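Local coordinates for protein alpha-galactosidase (Lactobacillus brevis, PDB 3MI6) that probably hydrolyses terminal, non-reducing alpha-D-galactose residues from alpha-D-galactosides, as a member of glycosyl hydrolase family 36, at residues A189-I194 against H209-G214; P231-A236 against F258-E263; Q631-G636 against Q663-R668. One frame throughout, in Å; residues are numbered along the deposited sequence.

Interaction 1. Residues A189-I194 against H209-G214; sequences ANYDLI and HPLRPG
Pro210 sits opposite Asp192 in an antiparallel ladder, a surprising place for a residue that has no N-H to give. The two form a non-hydrogen-bonded pair, with the CA of Asp192 4.0 Å from the CA of Pro210. At such a pair the N points away from the partner strand, so the missing N-H costs this pairing no bond, and strand 205-210 is the outermost of its sheet within the chain. The bonds fall on either side of the proline. Leu193 and His209 make a reciprocal pair: the N of Leu193 donates to the O of His209, and the N of His209 to the O of Leu193 at 3.0 Å. Beyond the proline, the N of Leu211 gives a nearly straight bond (168°) to the O of Tyr191, 3.0 Å away.

Asp192 lies on the same face as Pro210. Its OD1 rests 3.4 Å from the CA of Pro210, while OD2 is taken up by a salt bridge to Arg208. Leu211 carries the apolar side of the contact, and its two branches divide the work. CD1 touches the CB of Leu193 at 3.7 Å, and CD2 reaches the CB of Tyr191. With CG of Tyr191 anti to the carbonyl carbon (chi1 -63°), the ring leads away from the partner segment toward Leu235, which leaves CB to meet the leucine. A branched, flexible aliphatic chain suits this place, since Leu211 also packs on Ile262 and Val264 of a second sheet. His209 also packs against Arg212 of a neighbouring subunit. Strands 192-197 and 205-210, consecutive in the chain and paired antiparallel, form a beta hairpin at one edge of the long antiparallel sheet in the N-terminal beta-sandwich domain of a family 36 glycosidase.

Interaction 2. Residues P231-A236 against F258-E263; sequences PFMMLA and FLDAIE
Buried face-to-face packing between two sheets joins Pro231, Met233 and Leu235 to Phe258, Asp260 and Ile262. Strand 233-236 belongs to the nine-stranded antiparallel sheet and strand 258-264 to a six-stranded one. The axes of 233-236 and 258-263 pass 9.5 Å apart and run almost parallel, at 14°, a spacing filled by side chains. On each strand every second residue points at the other sheet, so the contact is built in steps.

At one end Pro231 lies over a face of the Phe258 ring. The compact, rigid proline puts its CA 3.8 Å from the ring centroid, 23° off the normal, a CH-pi contact, while its CG reaches CE1 of Phe258 at 3.8 Å. With CG of Phe258 between the backbone N and carbonyl carbon (chi1 77°), the ring is held up toward the proline. This is the classic core of a beta-sandwich, the N-terminal domain of the family, and the Phe258 side chain is about 12 Å from that of Met480, a predicted substrate-binding residue.

The middle step is less usual, because Asp260 puts a carboxylate into the interior, where its OD2 lies 2.5 Å from the O of Pro231. Asp260 and Met233, modelled as selenomethionine, lie alongside with their side chains pointing opposite ways, and the SE of Met233 is 3.6 Å from the CB of Asp260. The long unbranched chain of Met233, turned at its last torsion, lets it bend past Asp260 toward Ile262. Farther along, the branch ends of Leu235 meet CD1 of Ile262. These branched aliphatic chains give bulk without polarity. Ile272, on the strand beside 258-264, touches Met233, Leu235 and Ile262.

Interaction 3. Residues Q631-G636 against Q663-R668; sequences QLFQFG and QAIAAR
Leu632 meets the strand first, its CD2 lying 3.9 Å from the CG1 of Ile665 and also against the backbone of Ala664. With CG anti to the backbone N (chi1 -173°), this leucine projects from the helix toward the strand, and its branched end suits the step between Gln663 and Ile665. Phe633 follows. Its side chain and that of Ile665 cross at about a right angle, CZ of Phe633 approaching CD1 of Ile665 while CE1 of Phe633 lies 3.8 Å from CG2 of Ile665, so both branches of the isoleucine bear on one broad apolar group. Phe599 packs edge-to-face with the same ring. An alanine in place of Phe633 would probably take away the ring that Ile665 and Phe599 pack on and open a gap between helix and strand. Gly636 closes the helix, its N bonding to the O of Leu632 at 2.9 Å. Helix 631-635 and strand 663-668 pass 9.0 Å apart at 64°, their side chains making a largely apolar seam with no hydrogen bond across it. Such helix-on-sheet packing joins the short helix that follows the TIM barrel to the antiparallel C-terminal sheet of this glycosidase.

Overall arrangement
Interactions 1 and 2 are neighbours in the N-terminal beta-sandwich, their centres 11 Å apart. Strands 192-197 and 233-236 lie side by side in one sheet, and a probable hydrogen bond from the N of Asp192 to the O of Ala236, 2.7 Å, links them. Interaction 1 completes the sheet's edge, and interaction 2 packs that sheet against the second one. Interaction 3 stands apart, centred 34 Å from interaction 1 and 30 Å from interaction 2, and touches neither. The three follow in series along the chain, with the catalytic TIM barrel between the second and third: interactions 1 and 2 build the N-terminal domain, and interaction 3 fastens the C-terminal sheet to the helix after the barrel.

Interaction 1. Residues A189-I194 against H209-G214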
loop_
_atom_site.group_PDB
_atom_site.type_symbol
_atom_site.label_atom_id
_atom_site.label_comp_id
_atom_site.label_asym_id
_atom_site.label_seq_id
_atom_site.Cartn_x
_atom_site.Cartn_y
_atom_site.Cartn_z
ATOM N N ALA D 189 -7.098 -12.737 12.485
ATOM C CA ALA D 189 -6.662 -11.367 12.716
ATOM C C ALA D 189 -6.570 -10.582 11.422
ATOM O O ALA D 189 -5.776 -9.633 11.301
ATOM C CB ALA D 189 -5.334 -11.347 13.430
ATOM N N ASN D 190 -7.376 -10.980 10.445
ATOM C CA ASN D 190 -7.448 -10.209 9.215
ATOM C C ASN D 190 -8.409 -9.024 9.375
ATOM O O ASN D 190 -9.417 -8.946 8.667
ATOM C CB ASN D 190 -7.857 -11.081 8.006
ATOM C CG ASN D 190 -7.044 -12.387 7.894
ATOM O OD1 ASN D 190 -7.580 -13.432 7.476
ATOM N ND2 ASN D 190 -5.759 -12.338 8.267
ATOM N N TYR D 191 -8.113 -8.116 10.302
ATOM C CA TYR D 191 -8.907 -6.886 10.424
ATOM C C TYR D 191 -8.035 -5.636 10.409
ATOM O O TYR D 191 -6.827 -5.714 10.636
ATOM C CB TYR D 191 -9.754 -6.880 11.708
ATOM C CG TYR D 191 -10.793 -7.977 11.799
ATOM C CD1 TYR D 191 -12.058 -7.803 11.271
ATOM C CD2 TYR D 191 -10.513 -9.174 12.437
ATOM C CE1 TYR D 191 -13.010 -8.794 11.354
ATOM C CE2 TYR D 191 -11.461 -10.166 12.534
ATOM C CZ TYR D 191 -12.706 -9.971 11.982
ATOM O OH TYR D 191 -13.655 -10.961 12.057
ATOM N N ASP D 192 -8.646 -4.485 10.139
ATOM C CA ASP D 192 -7.971 -3.204 10.338
ATOM C C ASP D 192 -8.567 -2.713 11.623
ATOM O O ASP D 192 -9.772 -2.859 11.826
ATOM C CB ASP D 192 -8.317 -2.155 9.255
ATOM C CG ASP D 192 -7.717 -2.460 7.890
ATOM O OD1 ASP D 192 -6.729 -3.220 7.802
ATOM O OD2 ASP D 192 -8.236 -1.916 6.886
ATOM N N LEU D 193 -7.734 -2.121 12.477
ATOM C CA LEU D 193 -8.194 -1.426 13.680
ATOM C C LEU D 193 -8.435 0.012 13.308
ATOM O O LEU D 193 -7.546 0.670 12.768
ATOM C CB LEU D 193 -7.131 -1.488 14.782
ATOM C CG LEU D 193 -7.219 -0.498 15.943
ATOM C CD1 LEU D 193 -8.530 -0.649 16.660
ATOM C CD2 LEU D 193 -6.073 -0.735 16.872
ATOM N N ILE D 194 -9.633 0.498 13.599
ATOM C CA ILE D 194 -10.007 1.864 13.301
ATOM C C ILE D 194 -10.223 2.586 14.626
ATOM O O ILE D 194 -11.060 2.183 15.435
ATOM C CB ILE D 194 -11.289 1.901 12.465
ATOM C CG1 ILE D 194 -11.082 1.106 11.176
ATOM C CG2 ILE D 194 -11.692 3.334 12.144
ATOM C CD1 ILE D 194 -12.341 0.964 10.315
ATOM N N HIS D 209 -5.529 1.003 10.574
ATOM C CA HIS D 209 -4.314 0.184 10.461
ATOM C C HIS D 209 -4.609 -1.323 10.576
ATOM O O HIS D 209 -5.473 -1.761 11.343
ATOM C CB HIS D 209 -3.249 0.625 11.493
ATOM C CG HIS D 209 -2.683 1.988 11.229
ATOM N ND1 HIS D 209 -3.289 3.148 11.664
ATOM C CD2 HIS D 209 -1.587 2.375 10.537
ATOM C CE1 HIS D 209 -2.588 4.190 11.259
ATOM N NE2 HIS D 209 -1.549 3.748 10.576
ATOM N N PRO D 210 -3.899 -2.124 9.790
ATOM C CA PRO D 210 -4.048 -3.575 9.882
ATOM C C PRO D 210 -3.518 -4.064 11.230
ATOM O O PRO D 210 -2.534 -3.505 11.700
ATOM C CB PRO D 210 -3.139 -4.096 8.758
ATOM C CG PRO D 210 -2.865 -2.939 7.887
ATOM C CD PRO D 210 -2.908 -1.728 8.785
ATOM N N LEU D 211 -4.154 -5.066 11.837
ATOM C CA LEU D 211 -3.653 -5.658 13.064
ATOM C C LEU D 211 -2.283 -6.250 12.797
ATOM O O LEU D 211 -1.935 -6.525 11.642
ATOM C CB LEU D 211 -4.598 -6.756 13.537
ATOM C CG LEU D 211 -5.660 -6.454 14.603
ATOM C CD1 LEU D 211 -5.797 -4.969 14.907
ATOM C CD2 LEU D 211 -6.983 -7.034 14.178
ATOM N N ARG D 212 -1.500 -6.418 13.856
ATOM C CA ARG D 212 -0.228 -7.134 13.777
ATOM C C ARG D 212 0.013 -7.964 15.046
ATOM O O ARG D 212 -0.703 -7.829 16.030
ATOM C CB ARG D 212 0.939 -6.167 13.522
ATOM C CG ARG D 212 0.830 -4.825 14.257
ATOM C CD ARG D 212 2.201 -4.321 14.771
ATOM N NE ARG D 212 2.014 -3.761 16.091
ATOM C CZ ARG D 212 2.385 -4.381 17.195
ATOM N NH1 ARG D 212 2.998 -5.537 17.097
ATOM N NH2 ARG D 212 2.168 -3.858 18.388
ATOM N N PRO D 213 1.021 -8.836 15.026
ATOM C CA PRO D 213 1.213 -9.653 16.224
ATOM C C PRO D 213 1.531 -8.777 17.411
ATOM O O PRO D 213 2.340 -7.896 17.281
ATOM C CB PRO D 213 2.421 -10.507 15.859
ATOM C CG PRO D 213 2.297 -10.653 14.360
ATOM C CD PRO D 213 1.860 -9.293 13.906
ATOM N N GLY D 214 0.908 -9.021 18.549
ATOM C CA GLY D 214 1.190 -8.236 19.722
ATOM C C GLY D 214 0.064 -7.287 20.100
ATOM O O GLY D 214 -1.109 -7.478 19.738
#

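Interaction 2. Residues P231-A236 against F258-E263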
loop_
_atom_site.group_PDB
_atom_site.type_symbol
_atom_site.label_atom_id
_atom_site.label_comp_id
_atom_site.label_asym_id
_atom_site.label_seq_id
_atom_site.Cartn_x
_atom_site.Cartn_y
_atom_site.Cartn_z
ATOM N N PRO D 231 -13.037 6.212 23.393
ATOM C CA PRO D 231 -13.335 4.814 23.742
ATOM C C PRO D 231 -13.909 3.993 22.592
ATOM O O PRO D 231 -13.864 2.771 22.661
ATOM C CB PRO D 231 -14.384 4.944 24.852
ATOM C CG PRO D 231 -14.142 6.288 25.445
ATOM C CD PRO D 231 -13.712 7.157 24.300
ATOM N N PHE D 232 -14.444 4.638 21.563
ATOM C CA PHE D 232 -15.029 3.905 20.435
ATOM C C PHE D 232 -14.029 3.441 19.369
ATOM O O PHE D 232 -13.188 4.210 18.907
ATOM C CB PHE D 232 -16.102 4.734 19.745
ATOM C CG PHE D 232 -16.608 4.107 18.504
ATOM C CD1 PHE D 232 -17.402 2.969 18.571
ATOM C CD2 PHE D 232 -16.264 4.617 17.264
ATOM C CE1 PHE D 232 -17.865 2.356 17.411
ATOM C CE2 PHE D 232 -16.728 4.023 16.095
ATOM C CZ PHE D 232 -17.531 2.888 16.164
HETATM N N MSE D 233 -14.142 2.193 18.943
HETATM C CA MSE D 233 -13.220 1.672 17.939
HETATM C C MSE D 233 -13.929 0.660 17.074
HETATM O O MSE D 233 -15.019 0.210 17.424
HETATM C CB MSE D 233 -12.042 0.994 18.616
HETATM C CG MSE D 233 -12.446 -0.194 19.449
HETATM SE SE MSE D 233 -10.935 -1.189 20.167
HETATM C CE MSE D 233 -10.666 -2.459 18.725
HETATM N N MSE D 234 -13.303 0.287 15.957
HETATM C CA MSE D 234 -13.879 -0.706 15.058
HETATM C C MSE D 234 -12.844 -1.717 14.632
HETATM O O MSE D 234 -11.643 -1.409 14.603
HETATM C CB MSE D 234 -14.481 -0.038 13.835
HETATM C CG MSE D 234 -15.578 0.934 14.187
HETATM SE SE MSE D 234 -16.481 1.749 12.661
HETATM C CE MSE D 234 -14.966 2.765 11.969
ATOM N N LEU D 235 -13.302 -2.937 14.351
ATOM C CA LEU D 235 -12.486 -3.909 13.632
ATOM C C LEU D 235 -13.137 -4.138 12.285
ATOM O O LEU D 235 -14.197 -4.773 12.208
ATOM C CB LEU D 235 -12.421 -5.245 14.358
ATOM C CG LEU D 235 -11.466 -5.504 15.518
ATOM C CD1 LEU D 235 -11.328 -7.008 15.678
ATOM C CD2 LEU D 235 -10.117 -4.875 15.263
ATOM N N ALA D 236 -12.529 -3.621 11.223
ATOM C CA ALA D 236 -13.094 -3.820 9.898
ATOM C C ALA D 236 -12.325 -4.890 9.139
ATOM O O ALA D 236 -11.111 -5.039 9.313
ATOM C CB ALA D 236 -13.102 -2.520 9.126
ATOM N N PHE D 258 -9.911 4.651 30.405
ATOM C CA PHE D 258 -10.303 3.453 29.671
ATOM C C PHE D 258 -9.145 2.753 28.963
ATOM O O PHE D 258 -8.081 3.338 28.756
ATOM C CB PHE D 258 -11.409 3.775 28.672
ATOM C CG PHE D 258 -10.923 4.456 27.439
ATOM C CD1 PHE D 258 -10.827 5.834 27.386
ATOM C CD2 PHE D 258 -10.566 3.728 26.328
ATOM C CE1 PHE D 258 -10.393 6.475 26.242
ATOM C CE2 PHE D 258 -10.133 4.366 25.188
ATOM C CZ PHE D 258 -10.048 5.749 25.149
ATOM N N LEU D 259 -9.374 1.492 28.602
ATOM C CA LEU D 259 -8.476 0.736 27.716
ATOM C C LEU D 259 -9.239 0.044 26.568
ATOM O O LEU D 259 -10.249 -0.598 26.777
ATOM C CB LEU D 259 -7.662 -0.291 28.513
ATOM C CG LEU D 259 -6.902 -1.343 27.709
ATOM C CD1 LEU D 259 -5.634 -0.754 27.165
ATOM C CD2 LEU D 259 -6.582 -2.540 28.579
ATOM N N ASP D 260 -8.743 0.214 25.355
ATOM C CA ASP D 260 -9.230 -0.497 24.179
ATOM C C ASP D 260 -8.045 -1.246 23.641
ATOM O O ASP D 260 -7.118 -0.642 23.120
ATOM C CB ASP D 260 -9.692 0.480 23.112
ATOM C CG ASP D 260 -11.107 0.944 23.319
ATOM O OD1 ASP D 260 -11.737 0.591 24.344
ATOM O OD2 ASP D 260 -11.601 1.674 22.440
ATOM N N ALA D 261 -8.057 -2.560 23.775
ATOM C CA ALA D 261 -6.853 -3.314 23.502
ATOM C C ALA D 261 -7.141 -4.495 22.618
ATOM O O ALA D 261 -8.106 -5.231 22.824
ATOM C CB ALA D 261 -6.179 -3.747 24.792
ATOM N N ILE D 262 -6.292 -4.668 21.618
ATOM C CA ILE D 262 -6.425 -5.767 20.688
ATOM C C ILE D 262 -5.102 -6.474 20.555
ATOM O O ILE D 262 -4.103 -5.872 20.157
ATOM C CB ILE D 262 -6.787 -5.274 19.329
ATOM C CG1 ILE D 262 -8.078 -4.519 19.414
ATOM C CG2 ILE D 262 -6.987 -6.427 18.409
ATOM C CD1 ILE D 262 -8.993 -4.906 18.290
ATOM N N GLU D 263 -5.110 -7.762 20.872
ATOM C CA GLU D 263 -3.900 -8.563 20.867
ATOM C C GLU D 263 -4.070 -9.681 19.861
ATOM O O GLU D 263 -5.088 -10.366 19.839
ATOM C CB GLU D 263 -3.629 -9.126 22.267
ATOM C CG GLU D 263 -2.267 -9.779 22.438
ATOM C CD GLU D 263 -2.082 -10.345 23.842
ATOM O OE1 GLU D 263 -3.122 -10.498 24.536
ATOM O OE2 GLU D 263 -0.916 -10.627 24.244
#

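Interaction 3. Residues Q631-G636 against Q663-R668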
loop_
_atom_site.group_PDB
_atom_site.type_symbol
_atom_site.label_atom_id
_atom_site.label_comp_id
_atom_site.label_asym_id
_atom_site.label_seq_id
_atom_site.Cartn_x
_atom_site.Cartn_y
_atom_site.Cartn_z
ATOM N N GLN D 631 -35.748 18.719 12.504
ATOM C CA GLN D 631 -35.963 17.297 12.765
ATOM C C GLN D 631 -35.063 16.432 11.880
ATOM O O GLN D 631 -34.513 15.398 12.308
ATOM C CB GLN D 631 -37.434 16.958 12.533
ATOM C CG GLN D 631 -37.869 15.580 13.005
ATOM C CD GLN D 631 -37.845 15.436 14.514
ATOM O OE1 GLN D 631 -37.916 16.427 15.231
ATOM N NE2 GLN D 631 -37.741 14.195 15.003
ATOM N N LEU D 632 -34.913 16.873 10.635
ATOM C CA LEU D 632 -34.083 16.186 9.657
ATOM C C LEU D 632 -32.594 16.275 10.041
ATOM O O LEU D 632 -31.885 15.268 10.105
ATOM C CB LEU D 632 -34.332 16.815 8.290
ATOM C CG LEU D 632 -33.689 16.168 7.068
ATOM C CD1 LEU D 632 -33.940 14.668 7.058
ATOM C CD2 LEU D 632 -34.186 16.811 5.776
ATOM N N PHE D 633 -32.143 17.497 10.314
ATOM C CA PHE D 633 -30.748 17.778 10.623
ATOM C C PHE D 633 -30.286 17.101 11.914
ATOM O O PHE D 633 -29.261 16.425 11.962
ATOM C CB PHE D 633 -30.548 19.282 10.740
ATOM C CG PHE D 633 -30.263 19.973 9.431
ATOM C CD1 PHE D 633 -29.258 19.531 8.602
ATOM C CD2 PHE D 633 -30.977 21.093 9.058
ATOM C CE1 PHE D 633 -28.986 20.169 7.423
ATOM C CE2 PHE D 633 -30.709 21.735 7.876
ATOM C CZ PHE D 633 -29.715 21.272 7.060
ATOM N N GLN D 634 -31.061 17.273 12.970
ATOM C CA GLN D 634 -30.710 16.692 14.252
ATOM C C GLN D 634 -30.941 15.180 14.375
ATOM O O GLN D 634 -30.114 14.503 14.964
ATOM C CB GLN D 634 -31.419 17.447 15.375
ATOM C CG GLN D 634 -31.001 18.905 15.478
ATOM C CD GLN D 634 -31.735 19.598 16.598
ATOM O OE1 GLN D 634 -32.660 19.024 17.175
ATOM N NE2 GLN D 634 -31.328 20.821 16.932
ATOM N N PHE D 635 -32.035 14.639 13.836
ATOM C CA PHE D 635 -32.366 13.224 14.106
ATOM C C PHE D 635 -32.442 12.304 12.888
ATOM O O PHE D 635 -32.559 11.079 13.038
ATOM C CB PHE D 635 -33.658 13.089 14.925
ATOM C CG PHE D 635 -33.669 13.916 16.165
ATOM C CD1 PHE D 635 -32.848 13.587 17.239
ATOM C CD2 PHE D 635 -34.496 15.028 16.265
ATOM C CE1 PHE D 635 -32.854 14.336 18.388
ATOM C CE2 PHE D 635 -34.508 15.794 17.419
ATOM C CZ PHE D 635 -33.686 15.449 18.489
ATOM N N GLY D 636 -32.378 12.887 11.694
ATOM C CA GLY D 636 -32.377 12.109 10.470
ATOM C C GLY D 636 -31.245 11.109 10.394
ATOM O O GLY D 636 -30.193 11.295 10.994
ATOM N N GLN D 663 -37.621 12.967 2.472
ATOM C CA GLN D 663 -36.860 14.200 2.526
ATOM C C GLN D 663 -35.409 13.892 2.811
ATOM O O GLN D 663 -35.103 12.883 3.458
ATOM C CB GLN D 663 -37.421 15.159 3.582
ATOM C CG GLN D 663 -38.792 15.760 3.249
ATOM C CD GLN D 663 -38.890 17.241 3.638
ATOM O OE1 GLN D 663 -38.810 18.133 2.773
ATOM N NE2 GLN D 663 -39.053 17.509 4.943
ATOM N N ALA D 664 -34.511 14.735 2.302
ATOM C CA ALA D 664 -33.087 14.582 2.592
ATOM C C ALA D 664 -32.349 15.881 2.387
ATOM O O ALA D 664 -32.736 16.686 1.552
ATOM C CB ALA D 664 -32.464 13.483 1.751
ATOM N N ILE D 665 -31.296 16.092 3.172
ATOM C CA ILE D 665 -30.345 17.147 2.880
ATOM C C ILE D 665 -28.928 16.602 2.783
ATOM O O ILE D 665 -28.424 15.977 3.710
ATOM C CB ILE D 665 -30.416 18.257 3.901
ATOM C CG1 ILE D 665 -31.711 19.048 3.694
ATOM C CG2 ILE D 665 -29.221 19.175 3.762
ATOM C CD1 ILE D 665 -31.956 20.141 4.719
ATOM N N ALA D 666 -28.303 16.831 1.632
ATOM C CA ALA D 666 -26.922 16.434 1.381
ATOM C C ALA D 666 -26.035 17.669 1.362
ATOM O O ALA D 666 -26.499 18.786 1.149
ATOM C CB ALA D 666 -26.817 15.689 0.058
ATOM N N ALA D 667 -24.750 17.478 1.604
ATOM C CA ALA D 667 -23.841 18.604 1.579
ATOM C C ALA D 667 -22.510 18.106 1.106
ATOM O O ALA D 667 -22.073 17.053 1.540
ATOM C CB ALA D 667 -23.717 19.216 2.947
ATOM N N ARG D 668 -21.895 18.854 0.193
ATOM C CA ARG D 668 -20.543 18.595 -0.272
ATOM C C ARG D 668 -19.691 19.821 0.054
ATOM O O ARG D 668 -20.035 20.944 -0.300
ATOM C CB ARG D 668 -20.559 18.357 -1.768
ATOM C CG ARG D 668 -19.263 17.969 -2.377
ATOM C CD ARG D 668 -19.485 17.734 -3.863
ATOM N NE ARG D 668 -18.297 17.240 -4.551
ATOM C CZ ARG D 668 -17.423 18.018 -5.189
ATOM N NH1 ARG D 668 -17.600 19.331 -5.230
ATOM N NH2 ARG D 668 -16.365 17.481 -5.777
#